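Local coordinates for protein copper-transporting ATPase (Sulfolobus solfataricus, PDB 2YJ3) that probably couples ATP hydrolysis to the movement of heavy-metal ions such as copper across the cell membrane, this chain being its catalytic nucleotide-binding and phosphorylation part, at residues A60-L65 / I97-K102; A64-P69 / F91-G96; L56-S61 / K84-K89; S104-E109 / V121-E126. The protein carries 1 engineered substitution. All blocks are in the same frame, centred on the assembly; numbering follows the deposited sequence.

Interaction 1. Residues A60-L65 / I97-K102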
loop_
_atom_site.group_PDB
_atom_site.type_symbol
_atom_site.label_atom_id
_atom_site.label_comp_id
_atom_site.label_asym_id
_atom_site.label_seq_id
_atom_site.Cartn_x
_atom_site.Cartn_y
_atom_site.Cartn_z
ATOM N N ALA A 60 -8.230 -6.278 -19.011
ATOM C CA ALA A 60 -7.343 -7.262 -18.396
ATOM C C ALA A 60 -6.181 -7.592 -19.315
ATOM O O ALA A 60 -5.039 -7.790 -18.864
ATOM C CB ALA A 60 -8.137 -8.552 -18.055
ATOM N N SER A 61 -6.477 -7.668 -20.610
ATOM C CA SER A 61 -5.463 -7.973 -21.605
ATOM C C SER A 61 -4.384 -6.891 -21.617
ATOM O O SER A 61 -3.205 -7.195 -21.734
ATOM C CB SER A 61 -6.085 -8.141 -22.999
ATOM O OG SER A 61 -6.975 -9.243 -23.046
ATOM N N VAL A 62 -4.772 -5.625 -21.491
ATOM C CA VAL A 62 -3.756 -4.579 -21.415
ATOM C C VAL A 62 -3.069 -4.585 -20.041
ATOM O O VAL A 62 -1.851 -4.443 -19.941
ATOM C CB VAL A 62 -4.336 -3.181 -21.724
ATOM C CG1 VAL A 62 -3.266 -2.123 -21.546
ATOM C CG2 VAL A 62 -4.888 -3.147 -23.140
ATOM N N GLU A 63 -3.849 -4.752 -18.983
ATOM C CA GLU A 63 -3.278 -4.736 -17.638
ATOM C C GLU A 63 -2.300 -5.892 -17.406
ATOM O O GLU A 63 -1.451 -5.826 -16.506
ATOM C CB GLU A 63 -4.392 -4.751 -16.584
ATOM C CG GLU A 63 -5.171 -3.462 -16.488
ATOM C CD GLU A 63 -4.392 -2.346 -15.800
ATOM O OE1 GLU A 63 -3.148 -2.328 -15.884
ATOM O OE2 GLU A 63 -5.029 -1.484 -15.163
ATOM N N ALA A 64 -2.409 -6.946 -18.215
ATOM C CA ALA A 64 -1.533 -8.109 -18.052
ATOM C C ALA A 64 -0.075 -7.808 -18.365
ATOM O O ALA A 64 0.799 -8.641 -18.149
ATOM C CB ALA A 64 -2.024 -9.290 -18.898
ATOM N N LEU A 65 0.209 -6.612 -18.855
ATOM C CA LEU A 65 1.590 -6.274 -19.215
ATOM C C LEU A 65 2.222 -5.353 -18.184
ATOM O O LEU A 65 3.358 -4.933 -18.332
ATOM C CB LEU A 65 1.625 -5.630 -20.594
ATOM C CG LEU A 65 0.969 -6.487 -21.679
ATOM C CD1 LEU A 65 0.982 -5.790 -23.049
ATOM C CD2 LEU A 65 1.676 -7.832 -21.765
ATOM N N ILE A 97 -0.682 5.415 -12.890
ATOM C CA ILE A 97 -1.715 6.304 -13.431
ATOM C C ILE A 97 -2.527 5.695 -14.582
ATOM O O ILE A 97 -3.737 5.908 -14.665
ATOM C CB ILE A 97 -1.135 7.681 -13.848
ATOM C CG1 ILE A 97 -0.834 7.726 -15.349
ATOM C CG2 ILE A 97 0.094 8.016 -13.013
ATOM C CD1 ILE A 97 -1.986 8.231 -16.210
ATOM N N GLY A 98 -1.876 4.941 -15.466
ATOM C CA GLY A 98 -2.588 4.338 -16.577
ATOM C C GLY A 98 -1.808 3.496 -17.563
ATOM O O GLY A 98 -0.584 3.567 -17.666
ATOM N N VAL A 99 -2.540 2.701 -18.326
ATOM C CA VAL A 99 -1.917 1.822 -19.296
ATOM C C VAL A 99 -2.656 1.929 -20.628
ATOM O O VAL A 99 -3.802 2.378 -20.665
ATOM C CB VAL A 99 -1.875 0.374 -18.748
ATOM C CG1 VAL A 99 -3.248 -0.311 -18.835
ATOM C CG2 VAL A 99 -0.850 -0.407 -19.447
ATOM N N ARG A 100 -2.011 1.541 -21.725
ATOM C CA ARG A 100 -2.642 1.656 -23.042
ATOM C C ARG A 100 -2.142 0.587 -23.993
ATOM O O ARG A 100 -1.015 0.114 -23.858
ATOM C CB ARG A 100 -2.377 3.030 -23.656
ATOM C CG ARG A 100 -3.046 3.197 -25.011
ATOM C CD ARG A 100 -2.692 4.513 -25.717
ATOM N NE ARG A 100 -1.323 4.529 -26.222
ATOM C CZ ARG A 100 -0.892 3.836 -27.275
ATOM N NH1 ARG A 100 -1.717 3.048 -27.954
ATOM N NH2 ARG A 100 0.381 3.926 -27.649
ATOM N N GLY A 101 -2.964 0.219 -24.973
ATOM C CA GLY A 101 -2.580 -0.796 -25.939
ATOM C C GLY A 101 -3.602 -0.980 -27.043
ATOM O O GLY A 101 -4.729 -0.504 -26.950
ATOM N N LYS A 102 -3.214 -1.700 -28.088
ATOM C CA LYS A 102 -4.115 -1.955 -29.203
ATOM C C LYS A 102 -4.512 -3.423 -29.292
ATOM O O LYS A 102 -3.666 -4.314 -29.231
ATOM C CB LYS A 102 -3.473 -1.488 -30.514
ATOM C CG LYS A 102 -4.295 -1.738 -31.779
ATOM C CD LYS A 102 -3.726 -0.887 -32.932
ATOM C CE LYS A 102 -3.971 -1.508 -34.308
ATOM N NZ LYS A 102 -3.188 -2.761 -34.525
#
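Val62 sets its CG1 branch opposite its backbone N (chi1 176°), while Val99 holds CG1 in the crowded position between backbone N and carbonyl carbon (chi1 77°). These turns bring the two methyl groups together as the side chains slide past each other in opposite directions. Val62 CG1 meets Val99 CG1 at 3.3 Å and also lies 3.6 Å from Val99 CG2, so one methyl of the helix sits against both of the strand. Beta-branched valine suits both places, presenting a broad, short and fairly rigid apolar surface. Val62 belongs to helix 53-63, which packs across the antiparallel sheet of the nucleotide-binding domain, and residues 96-101 carry the GxGxxG signature of type IB P-type ATPases. Gly101, the last glycine of the motif, suits its site because a beta carbon there would press on Val62 CG2. The Glu63 chain bends at CG (chi2 -74°), and its OE1 comes down on Val99 CG1 at 3.6 Å. The Glu63 side chain also touches Ala71, Ile74 and Val75 of helix 69-81. Glu63 contacts ATP and AMP in other crystals of this protein.

Interaction 2. Residues A64-P69 / F91-G96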
loop_
_atom_site.group_PDB
_atom_site.type_symbol
_atom_site.label_atom_id
_atom_site.label_comp_id
_atom_site.label_asym_id
_atom_site.label_seq_id
_atom_site.Cartn_x
_atom_site.Cartn_y
_atom_site.Cartn_z
ATOM N N ALA A 64 -2.409 -6.946 -18.215
ATOM C CA ALA A 64 -1.533 -8.109 -18.052
ATOM C C ALA A 64 -0.075 -7.808 -18.365
ATOM O O ALA A 64 0.799 -8.641 -18.149
ATOM C CB ALA A 64 -2.024 -9.290 -18.898
ATOM N N LEU A 65 0.209 -6.612 -18.855
ATOM C CA LEU A 65 1.590 -6.274 -19.215
ATOM C C LEU A 65 2.222 -5.353 -18.184
ATOM O O LEU A 65 3.358 -4.933 -18.332
ATOM C CB LEU A 65 1.625 -5.630 -20.594
ATOM C CG LEU A 65 0.969 -6.487 -21.679
ATOM C CD1 LEU A 65 0.982 -5.790 -23.049
ATOM C CD2 LEU A 65 1.676 -7.832 -21.765
ATOM N N SER A 66 1.475 -5.041 -17.134
ATOM C CA SER A 66 1.985 -4.209 -16.054
ATOM C C SER A 66 2.154 -5.032 -14.782
ATOM O O SER A 66 1.468 -6.033 -14.588
ATOM C CB SER A 66 1.031 -3.048 -15.791
ATOM O OG SER A 66 1.163 -2.596 -14.457
ATOM N N SER A 67 3.071 -4.606 -13.918
ATOM C CA SER A 67 3.327 -5.297 -12.660
ATOM C C SER A 67 2.734 -4.516 -11.489
ATOM O O SER A 67 2.844 -4.912 -10.330
ATOM C CB SER A 67 4.835 -5.529 -12.464
ATOM O OG SER A 67 5.555 -4.313 -12.583
ATOM N N HIS A 68 2.097 -3.398 -11.805
ATOM C CA HIS A 68 1.391 -2.631 -10.795
ATOM C C HIS A 68 0.302 -3.497 -10.107
ATOM O O HIS A 68 -0.362 -4.306 -10.760
ATOM C CB HIS A 68 0.797 -1.387 -11.437
ATOM C CG HIS A 68 0.449 -0.311 -10.460
ATOM N ND1 HIS A 68 -0.756 -0.281 -9.790
ATOM C CD2 HIS A 68 1.143 0.772 -10.043
ATOM C CE1 HIS A 68 -0.790 0.781 -9.003
ATOM N NE2 HIS A 68 0.347 1.437 -9.140
ATOM N N PRO A 69 0.148 -3.352 -8.778
ATOM C CA PRO A 69 -0.840 -4.115 -8.000
ATOM C C PRO A 69 -2.279 -3.868 -8.437
ATOM O O PRO A 69 -3.081 -4.802 -8.391
ATOM C CB PRO A 69 -0.634 -3.616 -6.564
ATOM C CG PRO A 69 0.156 -2.362 -6.683
ATOM C CD PRO A 69 0.997 -2.518 -7.910
ATOM N N PHE A 91 1.886 -1.637 -26.432
ATOM C CA PHE A 91 1.685 -1.369 -25.019
ATOM C C PHE A 91 2.460 -0.127 -24.600
ATOM O O PHE A 91 3.583 0.105 -25.054
ATOM C CB PHE A 91 2.122 -2.561 -24.195
ATOM C CG PHE A 91 2.038 -2.342 -22.722
ATOM C CD1 PHE A 91 0.809 -2.390 -22.072
ATOM C CD2 PHE A 91 3.185 -2.118 -21.975
ATOM C CE1 PHE A 91 0.739 -2.212 -20.719
ATOM C CE2 PHE A 91 3.120 -1.930 -20.613
ATOM C CZ PHE A 91 1.902 -1.983 -19.976
ATOM N N LYS A 92 1.852 0.666 -23.733
ATOM C CA LYS A 92 2.510 1.807 -23.120
ATOM C C LYS A 92 2.014 1.928 -21.685
ATOM O O LYS A 92 0.823 1.748 -21.409
ATOM C CB LYS A 92 2.223 3.084 -23.914
ATOM C CG LYS A 92 2.897 4.341 -23.387
ATOM C CD LYS A 92 3.860 4.973 -24.423
ATOM C CE LYS A 92 5.281 4.338 -24.369
ATOM N NZ LYS A 92 6.268 4.948 -25.327
ATOM N N GLU A 93 2.919 2.203 -20.760
ATOM C CA GLU A 93 2.531 2.381 -19.370
ATOM C C GLU A 93 3.112 3.641 -18.736
ATOM O O GLU A 93 4.281 3.970 -18.928
ATOM C CB GLU A 93 2.962 1.173 -18.543
ATOM C CG GLU A 93 2.549 1.268 -17.082
ATOM C CD GLU A 93 2.907 0.027 -16.276
ATOM O OE1 GLU A 93 3.787 -0.755 -16.717
ATOM O OE2 GLU A 93 2.309 -0.154 -15.192
ATOM N N ILE A 94 2.290 4.339 -17.964
ATOM C CA ILE A 94 2.812 5.325 -17.027
ATOM C C ILE A 94 2.432 4.911 -15.599
ATOM O O ILE A 94 1.272 5.040 -15.181
ATOM C CB ILE A 94 2.348 6.748 -17.352
ATOM C CG1 ILE A 94 2.306 7.581 -16.073
ATOM C CG2 ILE A 94 0.998 6.724 -18.047
ATOM C CD1 ILE A 94 2.075 9.018 -16.313
ATOM N N SER A 95 3.432 4.403 -14.878
ATOM C CA SER A 95 3.258 3.734 -13.590
ATOM C C SER A 95 2.294 4.400 -12.617
ATOM O O SER A 95 2.450 5.573 -12.273
ATOM N N GLY A 96 1.302 3.633 -12.173
ATOM C CA GLY A 96 0.375 4.077 -11.149
ATOM C C GLY A 96 -0.759 4.965 -11.638
ATOM O O GLY A 96 -1.697 5.240 -10.885
#
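Leu65 lays its CB squarely over one face of the Phe91 ring, 3.6 Å from the ring centroid and 13° off the normal, a CH-pi contact. Its CD1 reaches on to Phe91 CB at 3.6 Å, the two side chains running past each other in opposite directions. A flat aromatic suits this site, since it offers the leucine a wide apolar floor. A serine in place of Phe91 would probably leave Leu65 CB and CD1 without that floor and open a gap beneath the loop. Next along, Glu93 stretches straight out from its strand and accepts a hydrogen bond from Ser66 OG to OE2 at 2.8 Å, with the hydroxyl 38° out of the carboxylate plane. Ser66 OG in turn accepts from His68 N at 2.9 Å, closing an ST turn that shapes the loop between helices 53-63 and 69-81. The loop holds the His-Pro pair of the type IB Ser-Glu-His-Pro motif, with Ser67 at the glutamate position; its His68 contacts ATP and AMP in other crystals of this protein. In contrast to the broad packing on the Phe91 face and the hydrogen bond beside it, the far end is looser, a point-like contact: Gly96 CA comes obliquely to the His68 ring, 3.3 Å from His68 NE2. Gly96 has a positive phi (81°), readily adopted by glycine, while His68 ND1 caps helix 69-81 by accepting from Ile70 N.

Interaction 3. Residues L56-S61 / K84-K89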
loop_
_atom_site.group_PDB
_atom_site.type_symbol
_atom_site.label_atom_id
_atom_site.label_comp_id
_atom_site.label_asym_id
_atom_site.label_seq_id
_atom_site.Cartn_x
_atom_site.Cartn_y
_atom_site.Cartn_z
ATOM N N LEU A 56 -14.220 -6.045 -20.249
ATOM C CA LEU A 56 -13.461 -6.676 -19.175
ATOM C C LEU A 56 -12.219 -7.355 -19.749
ATOM O O LEU A 56 -11.110 -7.178 -19.243
ATOM C CB LEU A 56 -14.359 -7.692 -18.437
ATOM C CG LEU A 56 -13.734 -8.526 -17.308
ATOM C CD1 LEU A 56 -12.976 -7.633 -16.330
ATOM C CD2 LEU A 56 -14.806 -9.405 -16.586
ATOM N N ALA A 57 -12.404 -8.120 -20.819
ATOM C CA ALA A 57 -11.299 -8.864 -21.421
ATOM C C ALA A 57 -10.265 -7.914 -22.012
ATOM O O ALA A 57 -9.076 -8.214 -22.006
ATOM C CB ALA A 57 -11.812 -9.795 -22.494
ATOM N N TYR A 58 -10.725 -6.787 -22.553
ATOM C CA TYR A 58 -9.827 -5.806 -23.135
ATOM C C TYR A 58 -8.969 -5.176 -22.049
ATOM O O TYR A 58 -7.760 -5.111 -22.164
ATOM C CB TYR A 58 -10.617 -4.726 -23.884
ATOM C CG TYR A 58 -11.101 -5.134 -25.264
ATOM C CD1 TYR A 58 -10.614 -6.279 -25.879
ATOM C CD2 TYR A 58 -12.047 -4.369 -25.950
ATOM C CE1 TYR A 58 -11.052 -6.662 -27.128
ATOM C CE2 TYR A 58 -12.490 -4.743 -27.212
ATOM C CZ TYR A 58 -11.976 -5.886 -27.800
ATOM O OH TYR A 58 -12.386 -6.277 -29.061
ATOM N N ALA A 59 -9.603 -4.711 -20.985
ATOM C CA ALA A 59 -8.872 -4.086 -19.890
ATOM C C ALA A 59 -7.828 -5.043 -19.285
ATOM O O ALA A 59 -6.698 -4.663 -19.051
ATOM C CB ALA A 59 -9.842 -3.638 -18.820
ATOM N N ALA A 60 -8.230 -6.278 -19.011
ATOM C CA ALA A 60 -7.343 -7.262 -18.396
ATOM C C ALA A 60 -6.181 -7.592 -19.315
ATOM O O ALA A 60 -5.039 -7.790 -18.864
ATOM C CB ALA A 60 -8.137 -8.552 -18.055
ATOM N N SER A 61 -6.477 -7.668 -20.610
ATOM C CA SER A 61 -5.463 -7.973 -21.605
ATOM C C SER A 61 -4.384 -6.891 -21.617
ATOM O O SER A 61 -3.205 -7.195 -21.734
ATOM C CB SER A 61 -6.085 -8.141 -22.999
ATOM O OG SER A 61 -6.975 -9.243 -23.046
ATOM N N LYS A 84 -10.314 -14.840 -21.203
ATOM C CA LYS A 84 -8.915 -15.123 -21.513
ATOM C C LYS A 84 -8.176 -13.878 -21.980
ATOM O O LYS A 84 -8.769 -12.960 -22.531
ATOM C CB LYS A 84 -8.774 -16.249 -22.544
ATOM C CG LYS A 84 -9.438 -15.974 -23.875
ATOM C CD LYS A 84 -9.086 -17.042 -24.915
ATOM C CE LYS A 84 -9.723 -16.712 -26.268
ATOM N NZ LYS A 84 -9.588 -17.804 -27.275
ATOM N N ILE A 85 -6.875 -13.863 -21.731
ATOM C CA ILE A 85 -6.016 -12.760 -22.128
ATOM C C ILE A 85 -5.827 -12.714 -23.642
ATOM O O ILE A 85 -5.530 -13.729 -24.276
ATOM C CB ILE A 85 -4.640 -12.865 -21.453
ATOM C CG1 ILE A 85 -4.786 -12.758 -19.939
ATOM C CG2 ILE A 85 -3.723 -11.760 -21.946
ATOM C CD1 ILE A 85 -5.359 -11.435 -19.483
ATOM N N LEU A 86 -5.986 -11.523 -24.208
ATOM C CA LEU A 86 -5.892 -11.316 -25.654
ATOM C C LEU A 86 -4.537 -10.718 -26.056
ATOM O O LEU A 86 -3.853 -10.094 -25.241
ATOM C CB LEU A 86 -7.036 -10.409 -26.116
ATOM C CG LEU A 86 -8.407 -11.029 -26.419
ATOM C CD1 LEU A 86 -8.486 -12.491 -25.994
ATOM C CD2 LEU A 86 -9.549 -10.209 -25.800
ATOM N N GLU A 87 -4.140 -10.902 -27.310
ATOM C CA GLU A 87 -2.886 -10.298 -27.771
ATOM C C GLU A 87 -2.967 -8.771 -27.869
ATOM O O GLU A 87 -3.810 -8.227 -28.572
ATOM C CB GLU A 87 -2.438 -10.895 -29.109
ATOM N N VAL A 88 -2.066 -8.093 -27.162
ATOM C CA VAL A 88 -1.945 -6.635 -27.210
ATOM C C VAL A 88 -0.706 -6.194 -27.992
ATOM O O VAL A 88 0.342 -6.829 -27.905
ATOM C CB VAL A 88 -1.810 -6.039 -25.797
ATOM C CG1 VAL A 88 -1.643 -4.484 -25.859
ATOM C CG2 VAL A 88 -2.991 -6.449 -24.923
ATOM N N LYS A 89 -0.838 -5.103 -28.740
ATOM C CA LYS A 89 0.289 -4.459 -29.409
ATOM C C LYS A 89 0.397 -3.009 -28.945
ATOM O O LYS A 89 -0.572 -2.423 -28.452
ATOM C CB LYS A 89 0.120 -4.498 -30.932
#
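Ser61 turns its hydroxyl back along the helix, with OG beside its own backbone N (chi1 -64°), and in that position handles two bonds at once. Leu86 N donates to Ser61 OG at 2.7 Å, nearly straight at 159°, while the hydroxyl donates to Ala57 O at 2.6 Å. Ala57 O also takes the regular helical bond from Ser61 N, the two donors arriving from opposite faces of its carbonyl plane. Serine suits the site because it is small enough to let the incoming chain lie close yet serves as both donor and acceptor. An alanine here would probably leave Leu86 N without its acceptor and free the loop to shift away from the helix. Around this polar centre the apolar groups fan out. Leu86 crosses Tyr58 obliquely, its CD2 at the edge of the ring near the ring plane, 4.1 Å from Tyr58 CD1, and it also touches Ala57 CB at 4.0 Å. Ile85 CD1 reaches over the helix backbone to Ala60 O at 3.7 Å, and Val88 CG2 meets Ser61 O at 3.3 Å. Tyr58 OH bonds to Lys106 NZ. The segment crosses helix 53-63 near Ser61 on its way from helix 69-81 to strand 91-94; Leu56 and Ala60 touch helix 69-81, and Ile103 of strand 98-103 meets Tyr58, Ser61 and Val88.

Interaction 4. Residues S104-E109 / V121-E126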
loop_
_atom_site.group_PDB
_atom_site.type_symbol
_atom_site.label_atom_id
_atom_site.label_comp_id
_atom_site.label_asym_id
_atom_site.label_seq_id
_atom_site.Cartn_x
_atom_site.Cartn_y
_atom_site.Cartn_z
ATOM N N SER A 104 -7.436 -5.928 -31.518
ATOM C CA SER A 104 -8.415 -6.006 -32.600
ATOM C C SER A 104 -8.680 -4.656 -33.263
ATOM O O SER A 104 -9.834 -4.233 -33.388
ATOM C CB SER A 104 -9.726 -6.624 -32.103
ATOM O OG SER A 104 -9.597 -8.032 -31.931
ATOM N N ASP A 105 -7.606 -3.992 -33.682
ATOM C CA ASP A 105 -7.684 -2.689 -34.364
ATOM C C ASP A 105 -8.230 -1.565 -33.491
ATOM O O ASP A 105 -8.437 -0.458 -33.976
ATOM C CB ASP A 105 -8.534 -2.776 -35.637
ATOM C CG ASP A 105 -7.959 -3.729 -36.665
ATOM O OD1 ASP A 105 -6.717 -3.903 -36.708
ATOM O OD2 ASP A 105 -8.760 -4.301 -37.437
ATOM N N LYS A 106 -8.491 -1.862 -32.222
ATOM C CA LYS A 106 -9.059 -0.887 -31.291
ATOM C C LYS A 106 -8.040 -0.425 -30.248
ATOM O O LYS A 106 -7.241 -1.221 -29.742
ATOM C CB LYS A 106 -10.290 -1.477 -30.584
ATOM C CG LYS A 106 -11.618 -1.209 -31.286
ATOM C CD LYS A 106 -12.308 -2.492 -31.720
ATOM C CE LYS A 106 -12.388 -3.492 -30.576
ATOM N NZ LYS A 106 -13.787 -3.986 -30.356
ATOM N N ILE A 107 -8.093 0.853 -29.897
ATOM C CA ILE A 107 -7.192 1.385 -28.885
ATOM C C ILE A 107 -7.835 1.335 -27.507
ATOM O O ILE A 107 -8.874 1.949 -27.263
ATOM C CB ILE A 107 -6.778 2.840 -29.194
ATOM C CG1 ILE A 107 -6.049 2.919 -30.537
ATOM C CG2 ILE A 107 -5.895 3.398 -28.083
ATOM C CD1 ILE A 107 -4.832 2.018 -30.635
ATOM N N ILE A 108 -7.195 0.621 -26.596
ATOM C CA ILE A 108 -7.730 0.472 -25.249
ATOM C C ILE A 108 -6.857 1.168 -24.224
ATOM O O ILE A 108 -5.640 1.032 -24.244
ATOM C CB ILE A 108 -7.887 -1.016 -24.844
ATOM C CG1 ILE A 108 -9.099 -1.638 -25.545
ATOM C CG2 ILE A 108 -8.131 -1.125 -23.341
ATOM C CD1 ILE A 108 -8.825 -2.111 -26.925
ATOM N N GLU A 109 -7.487 1.915 -23.330
ATOM C CA GLU A 109 -6.792 2.605 -22.253
ATOM C C GLU A 109 -7.447 2.285 -20.939
ATOM O O GLU A 109 -8.675 2.321 -20.828
ATOM C CB GLU A 109 -6.888 4.118 -22.435
ATOM C CG GLU A 109 -6.276 4.632 -23.689
ATOM C CD GLU A 109 -6.376 6.150 -23.767
ATOM O OE1 GLU A 109 -7.439 6.661 -24.202
ATOM O OE2 GLU A 109 -5.399 6.820 -23.363
ATOM N N VAL A 121 -12.263 2.357 -18.263
ATOM C CA VAL A 121 -11.744 1.697 -19.454
ATOM C C VAL A 121 -12.236 2.490 -20.667
ATOM O O VAL A 121 -13.437 2.715 -20.816
ATOM C CB VAL A 121 -12.245 0.262 -19.578
ATOM C CG1 VAL A 121 -11.679 -0.379 -20.838
ATOM C CG2 VAL A 121 -11.915 -0.561 -18.304
ATOM N N TYR A 122 -11.313 2.925 -21.520
ATOM C CA TYR A 122 -11.682 3.617 -22.749
ATOM C C TYR A 122 -11.430 2.735 -23.940
ATOM O O TYR A 122 -10.443 1.982 -23.982
ATOM C CB TYR A 122 -10.867 4.888 -22.921
ATOM C CG TYR A 122 -11.107 5.884 -21.828
ATOM C CD1 TYR A 122 -10.535 5.714 -20.579
ATOM C CD2 TYR A 122 -11.910 6.983 -22.040
ATOM C CE1 TYR A 122 -10.767 6.621 -19.570
ATOM C CE2 TYR A 122 -12.136 7.899 -21.044
ATOM C CZ TYR A 122 -11.564 7.711 -19.809
ATOM O OH TYR A 122 -11.787 8.619 -18.807
ATOM N N ILE A 123 -12.323 2.827 -24.912
ATOM C CA ILE A 123 -12.102 2.157 -26.172
ATOM C C ILE A 123 -12.260 3.184 -27.262
ATOM O O ILE A 123 -13.351 3.724 -27.472
ATOM C CB ILE A 123 -13.078 1.012 -26.426
ATOM C CG1 ILE A 123 -12.873 -0.128 -25.408
ATOM C CG2 ILE A 123 -12.886 0.496 -27.850
ATOM C CD1 ILE A 123 -14.041 -1.139 -25.387
ATOM N N ASN A 124 -11.147 3.457 -27.940
ATOM C CA ASN A 124 -11.094 4.475 -28.964
ATOM C C ASN A 124 -11.593 5.822 -28.463
ATOM O O ASN A 124 -12.265 6.544 -29.184
ATOM C CB ASN A 124 -11.865 4.017 -30.199
ATOM C CG ASN A 124 -11.151 2.898 -30.932
ATOM O OD1 ASN A 124 -9.991 2.607 -30.652
ATOM N ND2 ASN A 124 -11.835 2.272 -31.878
ATOM N N GLY A 125 -11.245 6.156 -27.224
ATOM C CA GLY A 125 -11.484 7.488 -26.699
ATOM C C GLY A 125 -12.730 7.599 -25.829
ATOM O O GLY A 125 -12.932 8.598 -25.131
ATOM N N GLU A 126 -13.565 6.569 -25.870
ATOM C CA GLU A 126 -14.857 6.591 -25.188
ATOM C C GLU A 126 -14.852 5.748 -23.905
ATOM O O GLU A 126 -14.563 4.552 -23.946
ATOM C CB GLU A 126 -15.935 6.064 -26.135
ATOM C CG GLU A 126 -17.274 5.800 -25.468
ATOM C CD GLU A 126 -18.323 5.247 -26.425
ATOM O OE1 GLU A 126 -17.968 4.356 -27.238
ATOM O OE2 GLU A 126 -19.498 5.700 -26.357
HETATM O O HOH W 1 -8.906 4.463 -25.874
#
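Glu109 and Tyr122 form a hydrogen-bonded antiparallel pair, with Tyr122 N donating to Glu109 O at 2.8 Å and Glu109 N to Tyr122 O at 3.0 Å. Two residues on, Asn124 N reaches Ile107 O at 2.8 Å. Between these bonds, CA-H...O contacts fill in, such as that from Ile108 CA to Tyr122 O. A side chain then extends the pairing: Asn124 OD1 accepts from Ile107 N at 2.7 Å (N-H...O 165°), the donor tilted from the amide carbonyl plane, doing the work of a main-chain carbonyl. These strands, 106-111 and 119-123, form a hairpin in the antiparallel sheet of the nucleotide-binding domain, and Asn124-Gly125 occupy the corners of a type I' turn into strand 126-134. Both residues have positive phi, which asparagine tolerates well and glycine adopts easily. A water adds bridges, donating to Ile107 O and Glu109 OE1 and accepting from Gly125 N. Apolar contacts lie on the face carrying Ile108 and Ile123, which stand side by side with their CG1 atoms 4.1 Å apart, both touching Tyr58 of helix 53-63. Lys106 CG rests on Ile123 CG2 at 4.0 Å. On the opposite face, Glu109 and Tyr122 cross obliquely, and the tyrosine ring engages Lys111 in a cation-pi contact.

In the fold
From the N terminus, helix 53-63 and the loop after it give the first segments of interactions 3, 1 and 2 in turn, overlapping at Ala60, Ser61, Ala64 and Leu65. After helix 69-81, the loop 84-89 returns to close interaction 3, then strand 91-94 closes interaction 2 and strand 98-103 closes interaction 1. Interactions 2 and 3 cross, and interaction 1 shares part of its first segment with each of them. Interaction 4 follows in series, closing the shorter loop between strands 106-111 and 119-123. Interactions 1, 2 and 4 reach one antiparallel sheet, and Tyr58 links interactions 3 and 4, so helix and sheet are tied into a single layered unit.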